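PDB 4BS9: TruD, which acts as a cyanobactin heterocyclase, probably using ATP through its YcaO domain to close heterocycles in a precursor peptide, and carries a zinc ion. Local coordinates for residues A[514-522]-A[531-539]; A[557-568]-A[744-755]. All blocks are in the same frame, centred on the assembly; numbering follows the deposited sequence.

In the fold
Contact 1 and the helix of contact 2 lie in the YcaO family region, away from the zinc cysteines, and both contacts are mostly buried, with no other subunit touching them. Contact 1 is local: a short helical turn at the end of strand 510-515 meets the loop entering strand 539-542, held by small apolar side chains and one serine hydroxyl on backbone carbonyls. Contact 2 is long-range and larger, laying residues 744-755 along helix 545-568 through a salt bridge, a side-chain amide hydrogen bond and aromatic packing, with its R559-W747 side more open. They touch where N537 packs on R559 and F746, and D535 makes a long, weak ion pair with R749.

Contact 1 (A[514-522]-A[531-539]); sequences LPTALCYYR and FCRSDSNGN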
loop_
_atom_site.group_PDB
_atom_site.type_symbol
_atom_site.label_atom_id
_atom_site.label_comp_id
_atom_site.label_asym_id
_atom_site.label_seq_id
_atom_site.Cartn_x
_atom_site.Cartn_y
_atom_site.Cartn_z
ATOM N N LEU A 514 8.503 -20.003 -39.326
ATOM C CA LEU A 514 9.675 -19.282 -38.900
ATOM C C LEU A 514 10.398 -20.167 -37.905
ATOM O O LEU A 514 9.754 -20.844 -37.119
ATOM C CB LEU A 514 9.223 -18.001 -38.219
ATOM C CG LEU A 514 10.036 -16.737 -38.454
ATOM C CD1 LEU A 514 10.140 -16.415 -39.940
ATOM C CD2 LEU A 514 9.350 -15.607 -37.713
ATOM N N PRO A 515 11.732 -20.181 -37.925
ATOM C CA PRO A 515 12.390 -21.030 -36.953
ATOM C C PRO A 515 12.032 -20.664 -35.508
ATOM O O PRO A 515 11.984 -19.490 -35.149
ATOM C CB PRO A 515 13.879 -20.790 -37.228
ATOM C CG PRO A 515 13.943 -20.314 -38.628
ATOM C CD PRO A 515 12.700 -19.495 -38.789
ATOM N N THR A 516 11.788 -21.681 -34.695
ATOM C CA THR A 516 11.361 -21.500 -33.313
ATOM C C THR A 516 12.328 -20.632 -32.509
ATOM O O THR A 516 11.911 -19.861 -31.660
ATOM C CB THR A 516 11.195 -22.871 -32.652
ATOM O OG1 THR A 516 10.423 -23.699 -33.527
ATOM C CG2 THR A 516 10.493 -22.754 -31.324
ATOM N N ALA A 517 13.616 -20.735 -32.803
ATOM C CA ALA A 517 14.629 -19.923 -32.122
ATOM C C ALA A 517 14.451 -18.408 -32.290
ATOM O O ALA A 517 14.762 -17.653 -31.394
ATOM C CB ALA A 517 16.008 -20.329 -32.596
ATOM N N LEU A 518 13.980 -17.964 -33.440
ATOM C CA LEU A 518 13.631 -16.572 -33.597
ATOM C C LEU A 518 12.368 -16.206 -32.856
ATOM O O LEU A 518 12.167 -15.048 -32.521
ATOM C CB LEU A 518 13.406 -16.228 -35.058
ATOM C CG LEU A 518 14.614 -16.188 -35.991
ATOM C CD1 LEU A 518 14.098 -15.850 -37.375
ATOM C CD2 LEU A 518 15.643 -15.151 -35.581
ATOM N N CYS A 519 11.506 -17.176 -32.605
ATOM C CA CYS A 519 10.166 -16.874 -32.116
ATOM C C CYS A 519 10.042 -16.743 -30.611
ATOM O O CYS A 519 9.131 -16.066 -30.147
ATOM C CB CYS A 519 9.194 -17.934 -32.612
ATOM S SG CYS A 519 9.017 -17.908 -34.409
ATOM N N TYR A 520 10.945 -17.370 -29.850
ATOM C CA TYR A 520 10.859 -17.373 -28.374
ATOM C C TYR A 520 12.205 -17.075 -27.733
ATOM O O TYR A 520 13.249 -17.489 -28.248
ATOM C CB TYR A 520 10.320 -18.724 -27.864
ATOM C CG TYR A 520 8.929 -19.049 -28.384
ATOM C CD1 TYR A 520 7.800 -18.482 -27.810
ATOM C CD2 TYR A 520 8.751 -19.901 -29.462
ATOM C CE1 TYR A 520 6.531 -18.756 -28.298
ATOM C CE2 TYR A 520 7.488 -20.190 -29.954
ATOM C CZ TYR A 520 6.378 -19.615 -29.372
ATOM O OH TYR A 520 5.120 -19.901 -29.856
ATOM N N TYR A 521 12.185 -16.349 -26.612
ATOM C CA TYR A 521 13.420 -16.084 -25.853
ATOM C C TYR A 521 13.895 -17.403 -25.221
ATOM O O TYR A 521 13.093 -18.273 -24.896
ATOM C CB TYR A 521 13.234 -15.027 -24.755
ATOM C CG TYR A 521 12.577 -13.723 -25.156
ATOM C CD1 TYR A 521 13.236 -12.785 -25.947
ATOM C CD2 TYR A 521 11.315 -13.403 -24.703
ATOM C CE1 TYR A 521 12.640 -11.571 -26.299
ATOM C CE2 TYR A 521 10.704 -12.215 -25.054
ATOM C CZ TYR A 521 11.370 -11.288 -25.847
ATOM O OH TYR A 521 10.740 -10.094 -26.165
ATOM N N ARG A 522 15.204 -17.538 -25.083
ATOM C CA ARG A 522 15.847 -18.688 -24.451
ATOM C C ARG A 522 15.531 -20.036 -25.090
ATOM O O ARG A 522 15.367 -21.027 -24.383
ATOM C CB ARG A 522 15.521 -18.731 -22.962
ATOM C CG ARG A 522 15.804 -17.442 -22.209
ATOM C CD ARG A 522 15.802 -17.647 -20.690
ATOM N NE ARG A 522 15.278 -16.472 -19.976
ATOM C CZ ARG A 522 15.095 -16.372 -18.655
ATOM N NH1 ARG A 522 15.402 -17.373 -17.840
ATOM N NH2 ARG A 522 14.606 -15.249 -18.145
ATOM N N PHE A 531 22.148 -19.642 -34.360
ATOM C CA PHE A 531 21.976 -18.849 -35.595
ATOM C C PHE A 531 21.197 -17.543 -35.403
ATOM O O PHE A 531 21.082 -16.733 -36.324
ATOM C CB PHE A 531 21.404 -19.685 -36.749
ATOM C CG PHE A 531 20.058 -20.257 -36.475
ATOM C CD1 PHE A 531 18.915 -19.497 -36.670
ATOM C CD2 PHE A 531 19.932 -21.563 -36.031
ATOM C CE1 PHE A 531 17.667 -20.026 -36.417
ATOM C CE2 PHE A 531 18.689 -22.104 -35.774
ATOM C CZ PHE A 531 17.553 -21.334 -35.971
ATOM N N CYS A 532 20.692 -17.319 -34.201
ATOM C CA CYS A 532 20.105 -16.035 -33.878
ATOM C C CYS A 532 20.022 -15.824 -32.371
ATOM O O CYS A 532 20.248 -16.751 -31.573
ATOM C CB CYS A 532 18.709 -15.942 -34.478
ATOM S SG CYS A 532 17.503 -17.009 -33.648
ATOM N N ARG A 533 19.683 -14.593 -32.004
ATOM C CA ARG A 533 19.468 -14.188 -30.626
ATOM C C ARG A 533 18.120 -13.476 -30.676
ATOM O O ARG A 533 17.966 -12.519 -31.421
ATOM C CB ARG A 533 20.591 -13.250 -30.197
ATOM C CG ARG A 533 21.037 -13.347 -28.748
ATOM C CD ARG A 533 21.946 -12.163 -28.426
ATOM N NE ARG A 533 22.667 -12.312 -27.163
ATOM C CZ ARG A 533 23.736 -13.093 -26.972
ATOM N NH1 ARG A 533 24.237 -13.826 -27.963
ATOM N NH2 ARG A 533 24.311 -13.150 -25.775
ATOM N N SER A 534 17.155 -13.926 -29.883
ATOM C CA SER A 534 15.730 -13.735 -30.207
ATOM C C SER A 534 15.162 -12.298 -30.424
ATOM O O SER A 534 14.296 -12.122 -31.290
ATOM C CB SER A 534 14.861 -14.491 -29.198
ATOM O OG SER A 534 13.579 -14.742 -29.755
ATOM N N ASP A 535 15.611 -11.302 -29.665
ATOM C CA ASP A 535 15.112 -9.872 -29.762
ATOM C C ASP A 535 13.596 -9.613 -29.666
ATOM O O ASP A 535 12.773 -10.454 -30.019
ATOM C CB ASP A 535 15.765 -9.023 -30.917
ATOM C CG ASP A 535 15.195 -9.304 -32.345
ATOM O OD1 ASP A 535 13.987 -9.064 -32.607
ATOM O OD2 ASP A 535 15.996 -9.701 -33.235
ATOM N N SER A 536 13.254 -8.422 -29.177
ATOM C CA SER A 536 11.890 -8.100 -28.757
ATOM C C SER A 536 11.191 -7.168 -29.726
ATOM O O SER A 536 10.189 -6.515 -29.387
ATOM C CB SER A 536 11.970 -7.379 -27.441
ATOM O OG SER A 536 12.548 -6.118 -27.689
ATOM N N ASN A 537 11.734 -7.084 -30.928
ATOM C CA ASN A 537 11.245 -6.132 -31.876
ATOM C C ASN A 537 9.984 -6.664 -32.517
ATOM O O ASN A 537 10.026 -7.670 -33.220
ATOM C CB ASN A 537 12.315 -5.855 -32.931
ATOM C CG ASN A 537 11.969 -4.668 -33.815
ATOM O OD1 ASN A 537 11.266 -3.738 -33.397
ATOM N ND2 ASN A 537 12.453 -4.700 -35.044
ATOM N N GLY A 538 8.862 -5.995 -32.272
ATOM C CA GLY A 538 7.575 -6.457 -32.784
ATOM C C GLY A 538 6.780 -7.166 -31.710
ATOM O O GLY A 538 5.586 -7.375 -31.855
ATOM N N ASN A 539 7.451 -7.532 -30.625
ATOM C CA ASN A 539 6.772 -8.006 -29.435
ATOM C C ASN A 539 5.964 -6.911 -28.801
ATOM O O ASN A 539 6.378 -5.754 -28.775
ATOM C CB ASN A 539 7.769 -8.510 -28.417
ATOM C CG ASN A 539 8.409 -9.806 -28.836
ATOM O OD1 ASN A 539 8.512 -10.111 -30.018
ATOM N ND2 ASN A 539 8.830 -10.588 -27.857
#
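S534 brings its hydroxyl to two carbonyls at the end of the short, weakly bonded helical turn near 516-519, those of L518 and Y520. In the YcaO fold this turn ends strand 510-515 of the antiparallel sheet, and 531-539 is the loop that returns past it into strand 539-542. OG of S534 lies 3.1 Å from L518 O and 3.2 Å from Y520 O. Each would be a weak hydrogen bond, and with one proton the model leaves open which carbonyl receives it. With OG anti to the serine's own N (chi1 -158°), the oxygen is carried across to these acceptors. T516 O is already used inside the turn, taking the N-H groups of C519 and Y520, while T516 OG1 bonds to T501 in the neighbouring strand.

Toward F531 the contact turns apolar. L518 CD2 rests against C532 SG at 3.3 Å, with L464 of helix 461-464 beside both. A517 CB touches the same sulfur and F531 CZ, 3.8 Å away. P515 CB comes to the edge of the F531 ring, near its plane.

At the other end the Y521 ring runs past S534 CB, with S536 CB at its edge. Y521 OH and N539 ND2 are 2.6 Å apart, but the angle is too poor for a hydrogen bond; the amide is held instead through OD1, by K738 NZ. A type II turn leads into N539, whose N bonds to S536 O at 3.2 Å. D535 OD1 accepts a weak bond from N537 N at 3.4 Å, nearly straight at 159°.

Contact 2 (A[557-568]-A[744-755]); sequences VERDSVCLWWYN and MRFWSRFGSGRL
D560 meets R754 and the backbone of R745 through its carboxylate, deep in the closely packed part of the contact. OD1 takes two donors: R745 N at 3.0 Å on its anti lone pair, and R754 NE on the syn side, tilted out of the carboxylate plane. OD2 receives R754 NH2, completing a two-pronged salt bridge, while R754 NH1 goes on to D607. Replacing D560 by an alanine removes the carboxylate, and this would probably leave R754 NE without its acidic partner, though NH1 keeps D607, and the N-H of R745 without its acceptor.

Next to it L755 enters as a knob among C563, L564, Y567 and N568. N568 ND2 divides its two hydrogens between L564 O of its own helix and L755 O, the latter 2.9 Å away and almost straight at 176°. Helix 545-568 of the YcaO domain thus receives the chain as it starts helix 754-761. The Y567 ring is covered on one face by W566 CD1 and on the other by the edge of F750, a T-shaped pair with planes at 89°. Buried Y567 accepts a weak bond at OH from S748 N, bent to 124°.

The partly exposed side is looser. The extended R559 chain passes over the W747 indole, its CD 4.3 Å from the centroid of the six-membered ring, and the guanidinium stands steeply to that ring, with NH1 paired to E555.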
loop_
_atom_site.group_PDB
_atom_site.type_symbol
_atom_site.label_atom_id
_atom_site.label_comp_id
_atom_site.label_asym_id
_atom_site.label_seq_id
_atom_site.Cartn_x
_atom_site.Cartn_y
_atom_site.Cartn_z
ATOM N N VAL A 557 7.627 -0.287 -37.494
ATOM C CA VAL A 557 7.810 0.787 -38.486
ATOM C C VAL A 557 8.605 1.930 -37.900
ATOM O O VAL A 557 9.343 2.599 -38.628
ATOM C CB VAL A 557 6.485 1.341 -39.096
ATOM C CG1 VAL A 557 5.712 0.250 -39.819
ATOM C CG2 VAL A 557 5.604 2.000 -38.049
ATOM N N GLU A 558 8.448 2.149 -36.591
ATOM C CA GLU A 558 9.318 3.065 -35.843
ATOM C C GLU A 558 10.803 2.709 -35.996
ATOM O O GLU A 558 11.620 3.581 -36.215
ATOM C CB GLU A 558 8.966 3.075 -34.358
ATOM C CG GLU A 558 9.666 4.171 -33.565
ATOM C CD GLU A 558 9.755 3.870 -32.077
ATOM O OE1 GLU A 558 10.735 3.212 -31.643
ATOM O OE2 GLU A 558 8.841 4.291 -31.334
ATOM N N ARG A 559 11.153 1.437 -35.891
ATOM C CA ARG A 559 12.561 1.052 -35.943
ATOM C C ARG A 559 13.075 0.918 -37.365
ATOM O O ARG A 559 14.253 1.107 -37.603
ATOM C CB ARG A 559 12.823 -0.238 -35.148
ATOM C CG ARG A 559 12.326 -0.153 -33.711
ATOM C CD ARG A 559 13.060 -1.112 -32.800
ATOM N NE ARG A 559 13.145 -0.606 -31.429
ATOM C CZ ARG A 559 12.428 -1.031 -30.394
ATOM N NH1 ARG A 559 11.516 -1.991 -30.520
ATOM N NH2 ARG A 559 12.631 -0.478 -29.209
ATOM N N ASP A 560 12.212 0.586 -38.310
ATOM C CA ASP A 560 12.631 0.517 -39.704
ATOM C C ASP A 560 12.885 1.949 -40.205
ATOM O O ASP A 560 13.830 2.206 -40.945
ATOM C CB ASP A 560 11.559 -0.199 -40.525
ATOM C CG ASP A 560 11.825 -0.162 -42.015
ATOM O OD1 ASP A 560 12.544 -1.040 -42.532
ATOM O OD2 ASP A 560 11.270 0.734 -42.690
ATOM N N SER A 561 12.044 2.882 -39.775
ATOM C CA SER A 561 12.182 4.278 -40.156
ATOM C C SER A 561 13.431 4.932 -39.555
ATOM O O SER A 561 14.167 5.642 -40.251
ATOM C CB SER A 561 10.939 5.061 -39.735
ATOM O OG SER A 561 9.814 4.677 -40.497
ATOM N N VAL A 562 13.663 4.707 -38.263
ATOM C CA VAL A 562 14.845 5.243 -37.582
ATOM C C VAL A 562 16.126 4.631 -38.153
ATOM O O VAL A 562 17.138 5.296 -38.213
ATOM C CB VAL A 562 14.765 5.025 -36.057
ATOM C CG1 VAL A 562 16.086 5.344 -35.387
ATOM C CG2 VAL A 562 13.658 5.880 -35.448
ATOM N N CYS A 563 16.077 3.379 -38.593
ATOM C CA CYS A 563 17.256 2.725 -39.169
ATOM C C CYS A 563 17.614 3.309 -40.521
ATOM O O CYS A 563 18.790 3.524 -40.821
ATOM C CB CYS A 563 17.050 1.211 -39.312
ATOM S SG CYS A 563 17.261 0.320 -37.755
ATOM N N LEU A 564 16.602 3.549 -41.344
ATOM C CA LEU A 564 16.840 4.095 -42.669
ATOM C C LEU A 564 17.501 5.465 -42.550
ATOM O O LEU A 564 18.437 5.782 -43.292
ATOM C CB LEU A 564 15.533 4.181 -43.469
ATOM C CG LEU A 564 14.971 2.845 -43.978
ATOM C CD1 LEU A 564 13.520 2.984 -44.409
ATOM C CD2 LEU A 564 15.806 2.321 -45.135
ATOM N N TRP A 565 17.034 6.248 -41.577
ATOM C CA TRP A 565 17.503 7.622 -41.379
ATOM C C TRP A 565 18.882 7.642 -40.771
ATOM O O TRP A 565 19.819 8.238 -41.310
ATOM C CB TRP A 565 16.525 8.363 -40.469
ATOM C CG TRP A 565 17.049 9.608 -39.900
ATOM C CD1 TRP A 565 17.364 10.742 -40.575
ATOM C CD2 TRP A 565 17.302 9.869 -38.523
ATOM N NE1 TRP A 565 17.812 11.701 -39.701
ATOM C CE2 TRP A 565 17.785 11.185 -38.430
ATOM C CE3 TRP A 565 17.168 9.117 -37.357
ATOM C CZ2 TRP A 565 18.145 11.766 -37.212
ATOM C CZ3 TRP A 565 17.520 9.694 -36.142
ATOM C CH2 TRP A 565 18.000 11.003 -36.078
ATOM N N TRP A 566 18.989 6.969 -39.637
ATOM C CA TRP A 566 20.197 6.993 -38.851
ATOM C C TRP A 566 21.369 6.511 -39.661
ATOM O O TRP A 566 22.372 7.200 -39.758
ATOM C CB TRP A 566 20.032 6.123 -37.626
ATOM C CG TRP A 566 21.252 6.010 -36.813
ATOM C CD1 TRP A 566 22.209 5.038 -36.890
ATOM C CD2 TRP A 566 21.648 6.883 -35.767
ATOM N NE1 TRP A 566 23.186 5.262 -35.955
ATOM C CE2 TRP A 566 22.865 6.395 -35.254
ATOM C CE3 TRP A 566 21.094 8.038 -35.212
ATOM C CZ2 TRP A 566 23.546 7.031 -34.223
ATOM C CZ3 TRP A 566 21.767 8.667 -34.184
ATOM C CH2 TRP A 566 22.978 8.164 -33.700
ATOM N N TYR A 567 21.222 5.340 -40.262
ATOM C CA TYR A 567 22.351 4.648 -40.878
ATOM C C TYR A 567 22.791 5.235 -42.209
ATOM O O TYR A 567 23.982 5.217 -42.547
ATOM C CB TYR A 567 22.047 3.161 -41.044
ATOM C CG TYR A 567 22.173 2.389 -39.766
ATOM C CD1 TYR A 567 23.392 2.335 -39.099
ATOM C CD2 TYR A 567 21.086 1.700 -39.218
ATOM C CE1 TYR A 567 23.538 1.621 -37.922
ATOM C CE2 TYR A 567 21.221 0.982 -38.034
ATOM C CZ TYR A 567 22.456 0.947 -37.392
ATOM O OH TYR A 567 22.630 0.252 -36.224
ATOM N N ASN A 568 21.826 5.737 -42.969
ATOM C CA ASN A 568 22.129 6.451 -44.192
ATOM C C ASN A 568 22.451 7.915 -43.896
ATOM O O ASN A 568 22.792 8.655 -44.802
ATOM C CB ASN A 568 20.944 6.372 -45.149
ATOM C CG ASN A 568 20.803 5.016 -45.808
ATOM O OD1 ASN A 568 21.618 4.645 -46.648
ATOM N ND2 ASN A 568 19.741 4.284 -45.463
ATOM N N MET A 744 11.679 -5.832 -42.963
ATOM C CA MET A 744 11.769 -4.599 -42.195
ATOM C C MET A 744 12.937 -4.649 -41.246
ATOM O O MET A 744 13.230 -5.686 -40.658
ATOM C CB MET A 744 10.454 -4.273 -41.491
ATOM C CG MET A 744 9.544 -3.504 -42.434
ATOM S SD MET A 744 7.930 -3.141 -41.762
ATOM C CE MET A 744 8.356 -1.798 -40.671
ATOM N N ARG A 745 13.587 -3.495 -41.127
ATOM C CA ARG A 745 14.953 -3.375 -40.629
ATOM C C ARG A 745 15.047 -3.031 -39.139
ATOM O O ARG A 745 14.241 -2.262 -38.586
ATOM C CB ARG A 745 15.712 -2.285 -41.403
ATOM C CG ARG A 745 15.650 -2.372 -42.921
ATOM C CD ARG A 745 16.316 -3.599 -43.507
ATOM N NE ARG A 745 17.721 -3.696 -43.139
ATOM C CZ ARG A 745 18.632 -4.388 -43.808
ATOM N NH1 ARG A 745 18.320 -5.038 -44.923
ATOM N NH2 ARG A 745 19.875 -4.418 -43.367
ATOM N N PHE A 746 16.084 -3.587 -38.522
ATOM C CA PHE A 746 16.317 -3.463 -37.102
ATOM C C PHE A 746 17.736 -2.974 -36.924
ATOM O O PHE A 746 18.547 -3.052 -37.851
ATOM C CB PHE A 746 16.117 -4.821 -36.447
ATOM C CG PHE A 746 16.231 -4.810 -34.951
ATOM C CD1 PHE A 746 15.503 -3.910 -34.186
ATOM C CD2 PHE A 746 17.050 -5.738 -34.297
ATOM C CE1 PHE A 746 15.605 -3.918 -32.804
ATOM C CE2 PHE A 746 17.154 -5.747 -32.919
ATOM C CZ PHE A 746 16.430 -4.837 -32.172
ATOM N N TRP A 747 18.012 -2.452 -35.736
ATOM C CA TRP A 747 19.314 -1.900 -35.397
ATOM C C TRP A 747 20.441 -2.885 -35.694
ATOM O O TRP A 747 20.299 -4.082 -35.472
ATOM C CB TRP A 747 19.333 -1.449 -33.918
ATOM C CG TRP A 747 18.378 -0.285 -33.639
ATOM C CD1 TRP A 747 18.078 0.751 -34.487
ATOM C CD2 TRP A 747 17.620 -0.044 -32.443
ATOM N NE1 TRP A 747 17.184 1.611 -33.902
ATOM C CE2 TRP A 747 16.885 1.153 -32.646
ATOM C CE3 TRP A 747 17.492 -0.715 -31.218
ATOM C CZ2 TRP A 747 16.032 1.691 -31.669
ATOM C CZ3 TRP A 747 16.641 -0.174 -30.238
ATOM C CH2 TRP A 747 15.927 1.019 -30.474
ATOM N N SER A 748 21.527 -2.375 -36.268
ATOM C CA SER A 748 22.825 -3.054 -36.256
ATOM C C SER A 748 23.013 -4.159 -37.307
ATOM O O SER A 748 23.960 -4.942 -37.220
ATOM C CB SER A 748 23.067 -3.613 -34.851
ATOM O OG SER A 748 24.432 -3.843 -34.611
ATOM N N ARG A 749 22.134 -4.217 -38.303
ATOM C CA ARG A 749 22.150 -5.306 -39.286
ATOM C C ARG A 749 22.182 -4.726 -40.669
ATOM O O ARG A 749 21.272 -3.981 -41.030
ATOM C CB ARG A 749 20.900 -6.168 -39.142
ATOM C CG ARG A 749 20.855 -7.009 -37.879
ATOM C CD ARG A 749 19.452 -6.952 -37.306
ATOM N NE ARG A 749 19.063 -8.098 -36.479
ATOM C CZ ARG A 749 19.529 -8.365 -35.263
ATOM N NH1 ARG A 749 20.470 -7.611 -34.693
ATOM N NH2 ARG A 749 19.065 -9.420 -34.623
ATOM N N PHE A 750 23.200 -5.098 -41.441
ATOM C CA PHE A 750 23.538 -4.402 -42.687
ATOM C C PHE A 750 23.477 -5.256 -43.948
ATOM O O PHE A 750 24.191 -4.987 -44.928
ATOM C CB PHE A 750 24.939 -3.802 -42.580
ATOM C CG PHE A 750 25.098 -2.902 -41.416
ATOM C CD1 PHE A 750 24.363 -1.741 -41.344
ATOM C CD2 PHE A 750 25.959 -3.228 -40.380
ATOM C CE1 PHE A 750 24.485 -0.904 -40.259
ATOM C CE2 PHE A 750 26.093 -2.397 -39.290
ATOM C CZ PHE A 750 25.351 -1.234 -39.229
ATOM N N GLY A 751 22.624 -6.270 -43.939
ATOM C CA GLY A 751 22.439 -7.101 -45.121
ATOM C C GLY A 751 21.714 -6.345 -46.212
ATOM O O GLY A 751 21.024 -5.363 -45.939
ATOM N N SER A 752 21.879 -6.799 -47.450
ATOM C CA SER A 752 21.122 -6.252 -48.569
ATOM C C SER A 752 19.644 -6.201 -48.220
ATOM O O SER A 752 19.123 -7.086 -47.518
ATOM C CB SER A 752 21.330 -7.086 -49.834
ATOM O OG SER A 752 21.387 -8.473 -49.531
ATOM N N GLY A 753 18.976 -5.153 -48.692
ATOM C CA GLY A 753 17.545 -5.009 -48.469
ATOM C C GLY A 753 17.058 -3.582 -48.499
ATOM O O GLY A 753 17.677 -2.710 -49.128
ATOM N N ARG A 754 15.944 -3.354 -47.803
ATOM C CA ARG A 754 15.330 -2.036 -47.711
ATOM C C ARG A 754 16.343 -0.947 -47.347
ATOM O O ARG A 754 16.346 0.132 -47.937
ATOM C CB ARG A 754 14.189 -2.054 -46.692
ATOM C CG ARG A 754 12.932 -2.743 -47.203
ATOM C CD ARG A 754 11.900 -2.925 -46.097
ATOM N NE ARG A 754 11.665 -1.684 -45.363
ATOM C CZ ARG A 754 10.956 -0.659 -45.837
ATOM N NH1 ARG A 754 10.408 -0.713 -47.049
ATOM N NH2 ARG A 754 10.799 0.434 -45.101
ATOM N N LEU A 755 17.213 -1.253 -46.393
ATOM C CA LEU A 755 18.156 -0.288 -45.839
ATOM C C LEU A 755 18.911 0.518 -46.902
ATOM O O LEU A 755 19.138 1.716 -46.732
ATOM C CB LEU A 755 19.156 -1.013 -44.937
ATOM C CG LEU A 755 20.146 -0.121 -44.178
ATOM C CD1 LEU A 755 19.439 0.736 -43.139
ATOM C CD2 LEU A 755 21.224 -0.983 -43.531
#